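Local coordinates for protein ADP-ribosylating toxin CARDS (Mycoplasma pneumoniae, PDB 4TLV) that transfers ADP-ribose from NAD(+) to multiple target proteins and causes vacuolation and other cytopathic damage in mammalian cells, at residues 288-293 and 297-302; 313-316 and 322-325. One frame throughout, in Å; residues are numbered along the deposited sequence.

Contact 1 of 2, residues 288-293 and 297-302; sequences FMLQAD and NNVFLV
Met289 and Val302 hold each other by both backbone polar groups: Met289 N gives its hydrogen to Val302 O at 2.8 Å, nearly straight at 168°, and Val302 N gives its own to Met289 O at 3.1 Å. Two residues on, Gln291 and Phe300 repeat this pair of hydrogen bonds, with Gln291 N to Phe300 O and Phe300 N to Gln291 O both 2.9 Å long. Leu290 faces Leu301 between them, and Ala292 faces Val299 on the turn side; both are non-hydrogen-bonded pairs. Backbone groups turned away from the partner are satisfied by neighbours: Leu301 by His401 of strand 401-407, Leu290 by Val277 and Ala292 by Gln312. At the turn, Asp293 N reaches Asn298 O, and Asn297 N makes a weak, strongly bent bond to Asp293 O at 2.7 Å. Asp293 OD1 accepts from Gln295 N inside the turn and from Ser309 OG beyond the hairpin, while Asn297 OD1 is bonded to Asn488 in the D3 domain.

On the face carrying Gln291, Phe300 CG sits between its own backbone N and carbonyl carbon (chi1 48°), which carries the ring toward the partner strand. There Gln291 O lies 3.9 Å above the plane, over the ring centre. The extended Gln291 side chain runs past the ring with its amide turned 73° from it; Gln291 OE1 comes to 3.4 Å from Val302 CG2, an apolar neighbour. On the other face Leu290 CD1 packs on Val299 CG1 at 3.7 Å, and Ala292 CB lies beside Val299 CG2. At the end away from the turn, the Phe288 ring stands against Leu301 CB and makes a T-shaped stack with Trp392. This is an antiparallel beta hairpin, part of the beta-trefoil D2 domain.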
ATOM      1  N   PHE A 288       9.066  15.267 -23.994  1.00 21.78           N
ATOM      2  CA  PHE A 288       9.006  16.116 -22.815  1.00 22.26           C
ATOM      3  C   PHE A 288       9.658  15.461 -21.616  1.00 20.86           C
ATOM      4  O   PHE A 288       9.670  14.238 -21.489  1.00 21.45           O
ATOM      5  CB  PHE A 288       7.558  16.394 -22.418  1.00 18.58           C
ATOM      6  CG  PHE A 288       6.731  17.043 -23.498  1.00 24.66           C
ATOM      7  CD1 PHE A 288       6.064  16.272 -24.431  1.00 23.67           C
ATOM      8  CD2 PHE A 288       6.612  18.418 -23.563  1.00 25.47           C
ATOM      9  CE1 PHE A 288       5.294  16.863 -25.426  1.00 29.68           C
ATOM     10  CE2 PHE A 288       5.841  19.017 -24.556  1.00 29.38           C
ATOM     11  CZ  PHE A 288       5.178  18.232 -25.485  1.00 27.05           C
ATOM     12  N   MET A 289      10.148  16.295 -20.714  1.00 18.50           N
ATOM     13  CA  MET A 289      10.598  15.836 -19.417  1.00 19.08           C
ATOM     14  C   MET A 289       9.527  16.166 -18.388  1.00 19.72           C
ATOM     15  O   MET A 289       9.022  17.293 -18.331  1.00 17.83           O
ATOM     16  CB  MET A 289      11.894  16.525 -19.027  1.00 18.26           C
ATOM     17  CG  MET A 289      13.083  16.109 -19.873  1.00 25.58           C
ATOM     18  SD  MET A 289      14.508  17.123 -19.479  1.00 40.49           S
ATOM     19  CE  MET A 289      14.080  18.684 -20.229  1.00 30.71           C
ATOM     20  N   LEU A 290       9.198  15.171 -17.574  1.00 18.18           N
ATOM     21  CA  LEU A 290       8.313  15.357 -16.441  1.00 16.06           C
ATOM     22  C   LEU A 290       9.037  16.155 -15.364  1.00 18.50           C
ATOM     23  O   LEU A 290      10.188  15.846 -15.037  1.00 18.33           O
ATOM     24  CB  LEU A 290       7.926  13.992 -15.883  1.00 16.65           C
ATOM     25  CG  LEU A 290       6.918  13.989 -14.742  1.00 17.37           C
ATOM     26  CD1 LEU A 290       5.552  14.499 -15.249  1.00 16.79           C
ATOM     27  CD2 LEU A 290       6.801  12.577 -14.181  1.00 16.09           C
ATOM     28  N   GLN A 291       8.378  17.175 -14.812  1.00 15.86           N
ATOM     29  CA  GLN A 291       8.975  17.949 -13.729  1.00 13.96           C
ATOM     30  C   GLN A 291       7.913  18.332 -12.701  1.00 15.91           C
ATOM     31  O   GLN A 291       6.726  18.313 -13.003  1.00 14.89           O
ATOM     32  CB  GLN A 291       9.669  19.204 -14.288  1.00 18.58           C
ATOM     33  CG  GLN A 291      10.867  18.873 -15.160  1.00 17.70           C
ATOM     34  CD  GLN A 291      11.582  20.077 -15.671  1.00 24.09           C
ATOM     35  OE1 GLN A 291      11.178  21.204 -15.414  1.00 27.40           O
ATOM     36  NE2 GLN A 291      12.668  19.851 -16.410  1.00 26.76           N
ATOM     37  N   ALA A 292       8.329  18.665 -11.483  1.00 14.20           N
ATOM     38  CA  ALA A 292       7.355  19.035 -10.452  1.00 14.60           C
ATOM     39  C   ALA A 292       7.948  19.990  -9.428  1.00 17.46           C
ATOM     40  O   ALA A 292       9.158  20.027  -9.223  1.00 15.83           O
ATOM     41  CB  ALA A 292       6.756  17.776  -9.767  1.00 15.30           C
ATOM     42  N   ASP A 293       7.092  20.773  -8.779  1.00 17.48           N
ATOM     43  CA  ASP A 293       7.575  21.825  -7.885  1.00 17.93           C
ATOM     44  C   ASP A 293       6.873  21.729  -6.538  1.00 19.35           C
ATOM     45  O   ASP A 293       5.680  21.977  -6.451  1.00 20.04           O
ATOM     46  CB  ASP A 293       7.309  23.205  -8.501  1.00 19.70           C
ATOM     47  CG  ASP A 293       7.941  24.352  -7.687  1.00 28.66           C
ATOM     48  OD1 ASP A 293       8.202  24.172  -6.479  1.00 26.75           O
ATOM     49  OD2 ASP A 293       8.192  25.431  -8.258  1.00 26.68           O
ATOM     50  N   ASN A 297       3.146  22.423  -5.558  1.00 20.11           N
ATOM     51  CA  ASN A 297       2.623  21.098  -5.908  1.00 18.63           C
ATOM     52  C   ASN A 297       2.285  20.913  -7.387  1.00 17.31           C
ATOM     53  O   ASN A 297       1.641  19.943  -7.753  1.00 16.11           O
ATOM     54  CB  ASN A 297       1.418  20.720  -5.028  1.00 19.77           C
ATOM     55  CG  ASN A 297       1.843  20.270  -3.631  1.00 19.25           C
ATOM     56  OD1 ASN A 297       3.016  19.986  -3.392  1.00 23.28           O
ATOM     57  ND2 ASN A 297       0.899  20.230  -2.709  1.00 21.18           N
ATOM     58  N   ASN A 298       2.726  21.824  -8.246  1.00 18.12           N
ATOM     59  CA  ASN A 298       2.456  21.655  -9.676  1.00 17.73           C
ATOM     60  C   ASN A 298       3.291  20.531 -10.302  1.00 14.48           C
ATOM     61  O   ASN A 298       4.448  20.327  -9.936  1.00 18.49           O
ATOM     62  CB  ASN A 298       2.715  22.959 -10.436  1.00 22.75           C
ATOM     63  CG  ASN A 298       1.638  24.008 -10.184  1.00 21.36           C
ATOM     64  OD1 ASN A 298       0.547  23.690  -9.716  1.00 25.23           O
ATOM     65  ND2 ASN A 298       1.941  25.257 -10.509  1.00 28.30           N
ATOM     66  N   VAL A 299       2.693  19.826 -11.253  1.00 16.21           N
ATOM     67  CA  VAL A 299       3.385  18.830 -12.060  1.00 17.94           C
ATOM     68  C   VAL A 299       3.223  19.319 -13.486  1.00 19.36           C
ATOM     69  O   VAL A 299       2.136  19.743 -13.862  1.00 21.33           O
ATOM     70  CB  VAL A 299       2.725  17.461 -11.941  1.00 16.34           C
ATOM     71  CG1 VAL A 299       3.431  16.424 -12.867  1.00 16.44           C
ATOM     72  CG2 VAL A 299       2.743  16.995 -10.481  1.00 15.76           C
ATOM     73  N   PHE A 300       4.287  19.275 -14.278  1.00 17.41           N
ATOM     74  CA  PHE A 300       4.196  19.798 -15.634  1.00 18.84           C
ATOM     75  C   PHE A 300       5.236  19.193 -16.556  1.00 21.02           C
ATOM     76  O   PHE A 300       6.129  18.462 -16.120  1.00 17.34           O
ATOM     77  CB  PHE A 300       4.343  21.316 -15.611  1.00 22.08           C
ATOM     78  CG  PHE A 300       5.499  21.783 -14.808  1.00 19.80           C
ATOM     79  CD1 PHE A 300       5.362  22.033 -13.454  1.00 22.84           C
ATOM     80  CD2 PHE A 300       6.741  21.956 -15.394  1.00 24.41           C
ATOM     81  CE1 PHE A 300       6.456  22.467 -12.698  1.00 23.18           C
ATOM     82  CE2 PHE A 300       7.820  22.387 -14.650  1.00 21.87           C
ATOM     83  CZ  PHE A 300       7.681  22.634 -13.301  1.00 24.29           C
ATOM     84  N   LEU A 301       5.124  19.530 -17.835  1.00 19.28           N
ATOM     85  CA  LEU A 301       5.978  18.963 -18.869  1.00 17.70           C
ATOM     86  C   LEU A 301       6.779  20.079 -19.523  1.00 20.72           C
ATOM     87  O   LEU A 301       6.244  21.148 -19.812  1.00 23.13           O
ATOM     88  CB  LEU A 301       5.104  18.286 -19.931  1.00 18.70           C
ATOM     89  CG  LEU A 301       4.133  17.201 -19.473  1.00 23.54           C
ATOM     90  CD1 LEU A 301       3.017  17.005 -20.498  1.00 21.10           C
ATOM     91  CD2 LEU A 301       4.884  15.907 -19.246  1.00 19.82           C
ATOM     92  N   VAL A 302       8.061  19.825 -19.750  1.00 19.27           N
ATOM     93  CA  VAL A 302       8.941  20.778 -20.406  1.00 22.04           C
ATOM     94  C   VAL A 302       9.482  20.107 -21.652  1.00 24.90           C
ATOM     95  O   VAL A 302      10.034  19.002 -21.578  1.00 22.80           O
ATOM     96  CB  VAL A 302      10.094  21.182 -19.477  1.00 21.21           C
ATOM     97  CG1 VAL A 302      11.140  22.016 -20.221  1.00 29.42           C
ATOM     98  CG2 VAL A 302       9.549  21.925 -18.262  1.00 22.92           C
TER

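Contact 2 of 2, residues 313-316 and 322-325; sequences TIFF and RICL
Ile314 O touches Leu325 CD2 at 3.6 Å where a short antiparallel beta hairpin of the beta-trefoil D2 domain begins to close. Phe315 follows, in a non-hydrogen-bonded pair with Leu325. Its CG is anti to the carbonyl carbon (chi1 -61°), and the ring lies side by side with the leucine, both pointing the same way; Leu325 CD2 sits 3.4 Å above one ring face, displaced toward the rim, in a CH-pi contact. Phe315 CB also packs on Ile323 CG2. Strand 335-340 runs alongside 323-325, backbone-bonded to Ile323 and Leu325, and its Leu337 touches the side chains of both Phe315 and Ile323. Arg322, just before that strand, turns its guanidinium to Asp318, in a salt bridge through NE, and to Thr439 O through NH2.

Phe316 is gripped at both backbone groups: Phe316 N bonds to Cys324 O at 2.9 Å, in the carbonyl plane, and Cys324 N returns a bond to Phe316 O. With chi1 at 61° the Phe316 ring folds back over its partner. Cys324 CB lies over one face of it, 3.6 Å from Phe316 CZ, and Cys324 SG stands obliquely to the ring, 3.9 Å from Phe316 CE1.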
ATOM      1  N   THR A 313      13.263  16.998 -10.784  1.00 13.55           N
ATOM      2  CA  THR A 313      13.282  16.243 -12.027  1.00 14.85           C
ATOM      3  C   THR A 313      13.410  14.740 -11.820  1.00 15.76           C
ATOM      4  O   THR A 313      13.253  13.982 -12.768  1.00 12.53           O
ATOM      5  CB  THR A 313      14.454  16.694 -12.926  1.00 15.94           C
ATOM      6  OG1 THR A 313      15.699  16.331 -12.311  1.00 17.14           O
ATOM      7  CG2 THR A 313      14.441  18.207 -13.148  1.00 20.25           C
ATOM      8  N   ILE A 314      13.727  14.307 -10.604  1.00 13.25           N
ATOM      9  CA  ILE A 314      13.938  12.879 -10.370  1.00 14.26           C
ATOM     10  C   ILE A 314      12.724  12.230  -9.709  1.00 13.54           C
ATOM     11  O   ILE A 314      12.272  12.669  -8.651  1.00 13.78           O
ATOM     12  CB  ILE A 314      15.192  12.606  -9.507  1.00 13.98           C
ATOM     13  CG1 ILE A 314      16.448  13.242 -10.141  1.00 16.93           C
ATOM     14  CG2 ILE A 314      15.336  11.087  -9.229  1.00 11.95           C
ATOM     15  CD1 ILE A 314      16.754  12.792 -11.608  1.00 14.38           C
ATOM     16  N   PHE A 315      12.216  11.172 -10.337  1.00 11.69           N
ATOM     17  CA  PHE A 315      11.043  10.457  -9.845  1.00 11.08           C
ATOM     18  C   PHE A 315      11.331   8.967  -9.752  1.00 10.00           C
ATOM     19  O   PHE A 315      12.253   8.465 -10.394  1.00 12.01           O
ATOM     20  CB  PHE A 315       9.829  10.663 -10.762  1.00 10.77           C
ATOM     21  CG  PHE A 315       9.401  12.109 -10.890  1.00 14.64           C
ATOM     22  CD1 PHE A 315      10.057  12.955 -11.773  1.00 15.44           C
ATOM     23  CD2 PHE A 315       8.362  12.613 -10.130  1.00 14.52           C
ATOM     24  CE1 PHE A 315       9.688  14.283 -11.902  1.00 16.50           C
ATOM     25  CE2 PHE A 315       7.980  13.952 -10.247  1.00 14.63           C
ATOM     26  CZ  PHE A 315       8.650  14.788 -11.141  1.00 13.45           C
ATOM     27  N   PHE A 316      10.539   8.269  -8.944  1.00 11.56           N
ATOM     28  CA  PHE A 316      10.563   6.815  -8.942  1.00 10.90           C
ATOM     29  C   PHE A 316       9.156   6.272  -8.781  1.00 10.26           C
ATOM     30  O   PHE A 316       8.274   6.947  -8.244  1.00 13.15           O
ATOM     31  CB  PHE A 316      11.510   6.268  -7.857  1.00 12.12           C
ATOM     32  CG  PHE A 316      11.131   6.653  -6.450  1.00 11.25           C
ATOM     33  CD1 PHE A 316      10.215   5.888  -5.736  1.00 13.48           C
ATOM     34  CD2 PHE A 316      11.742   7.728  -5.817  1.00 11.96           C
ATOM     35  CE1 PHE A 316       9.878   6.222  -4.423  1.00 14.11           C
ATOM     36  CE2 PHE A 316      11.417   8.066  -4.499  1.00 13.00           C
ATOM     37  CZ  PHE A 316      10.471   7.313  -3.810  1.00 13.76           C
ATOM     38  N   ARG A 322       3.025   4.244  -6.595  1.00  9.71           N
ATOM     39  CA  ARG A 322       3.081   5.697  -6.587  1.00 11.60           C
ATOM     40  C   ARG A 322       4.267   6.181  -7.390  1.00 10.85           C
ATOM     41  O   ARG A 322       5.323   5.551  -7.402  1.00 10.59           O
ATOM     42  CB  ARG A 322       3.192   6.229  -5.160  1.00 11.30           C
ATOM     43  CG  ARG A 322       2.091   5.710  -4.215  1.00 11.62           C
ATOM     44  CD  ARG A 322       2.335   6.231  -2.783  1.00  9.40           C
ATOM     45  NE  ARG A 322       3.549   5.675  -2.199  1.00  9.78           N
ATOM     46  CZ  ARG A 322       3.850   5.757  -0.904  1.00 14.06           C
ATOM     47  NH1 ARG A 322       3.016   6.370  -0.072  1.00  8.83           N
ATOM     48  NH2 ARG A 322       5.002   5.258  -0.437  1.00 10.94           N
ATOM     49  N   ILE A 323       4.095   7.300  -8.072  1.00 11.25           N
ATOM     50  CA  ILE A 323       5.239   7.955  -8.699  1.00 10.03           C
ATOM     51  C   ILE A 323       5.635   9.119  -7.796  1.00 12.97           C
ATOM     52  O   ILE A 323       4.895  10.101  -7.688  1.00 12.17           O
ATOM     53  CB  ILE A 323       4.869   8.478 -10.112  1.00 10.59           C
ATOM     54  CG1 ILE A 323       4.402   7.318 -10.992  1.00 13.46           C
ATOM     55  CG2 ILE A 323       6.054   9.208 -10.740  1.00 11.22           C
ATOM     56  CD1 ILE A 323       3.641   7.766 -12.257  1.00 17.97           C
ATOM     57  N   CYS A 324       6.782   9.003  -7.127  1.00 11.07           N
ATOM     58  CA  CYS A 324       7.177   9.961  -6.100  1.00 11.51           C
ATOM     59  C   CYS A 324       8.364  10.803  -6.540  1.00 11.80           C
ATOM     60  O   CYS A 324       9.252  10.305  -7.241  1.00 12.62           O
ATOM     61  CB  CYS A 324       7.602   9.242  -4.818  1.00 10.58           C
ATOM     62  SG  CYS A 324       6.453   8.042  -4.150  1.00 17.13           S
ATOM     63  N   LEU A 325       8.391  12.063  -6.096  1.00 11.04           N
ATOM     64  CA  LEU A 325       9.578  12.907  -6.219  1.00 14.59           C
ATOM     65  C   LEU A 325      10.641  12.344  -5.296  1.00 15.45           C
ATOM     66  O   LEU A 325      10.327  11.902  -4.194  1.00 13.68           O
ATOM     67  CB  LEU A 325       9.292  14.334  -5.763  1.00 17.03           C
ATOM     68  CG  LEU A 325       9.000  15.414  -6.789  1.00 22.76           C
ATOM     69  CD1 LEU A 325       8.878  16.785  -6.085  1.00 18.54           C
ATOM     70  CD2 LEU A 325      10.079  15.448  -7.876  1.00 15.56           C
TER

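In the fold
Both hairpins belong to the D2 beta-trefoil domain and follow one another in the chain: contact 1 closes before contact 2 opens, and strand 298-303 is succeeded directly by strand 315-317. Their centres lie 11 Å apart. Contact 1 is part of the large antiparallel sheet of D2, whereas the strands of contact 2 form a short pair whose 323-325 strand is backbone-bonded to strand 335-340. The Phe315 ring joins them, with its CE1 3.5 Å from Leu290 O and its CZ 3.8 Å from Ala292 CB. Thr313 also rests on Gln291 at the margin. The successive hairpins thus pack directly together within D2, part of the C-terminal portion required for interaction with annexin A2.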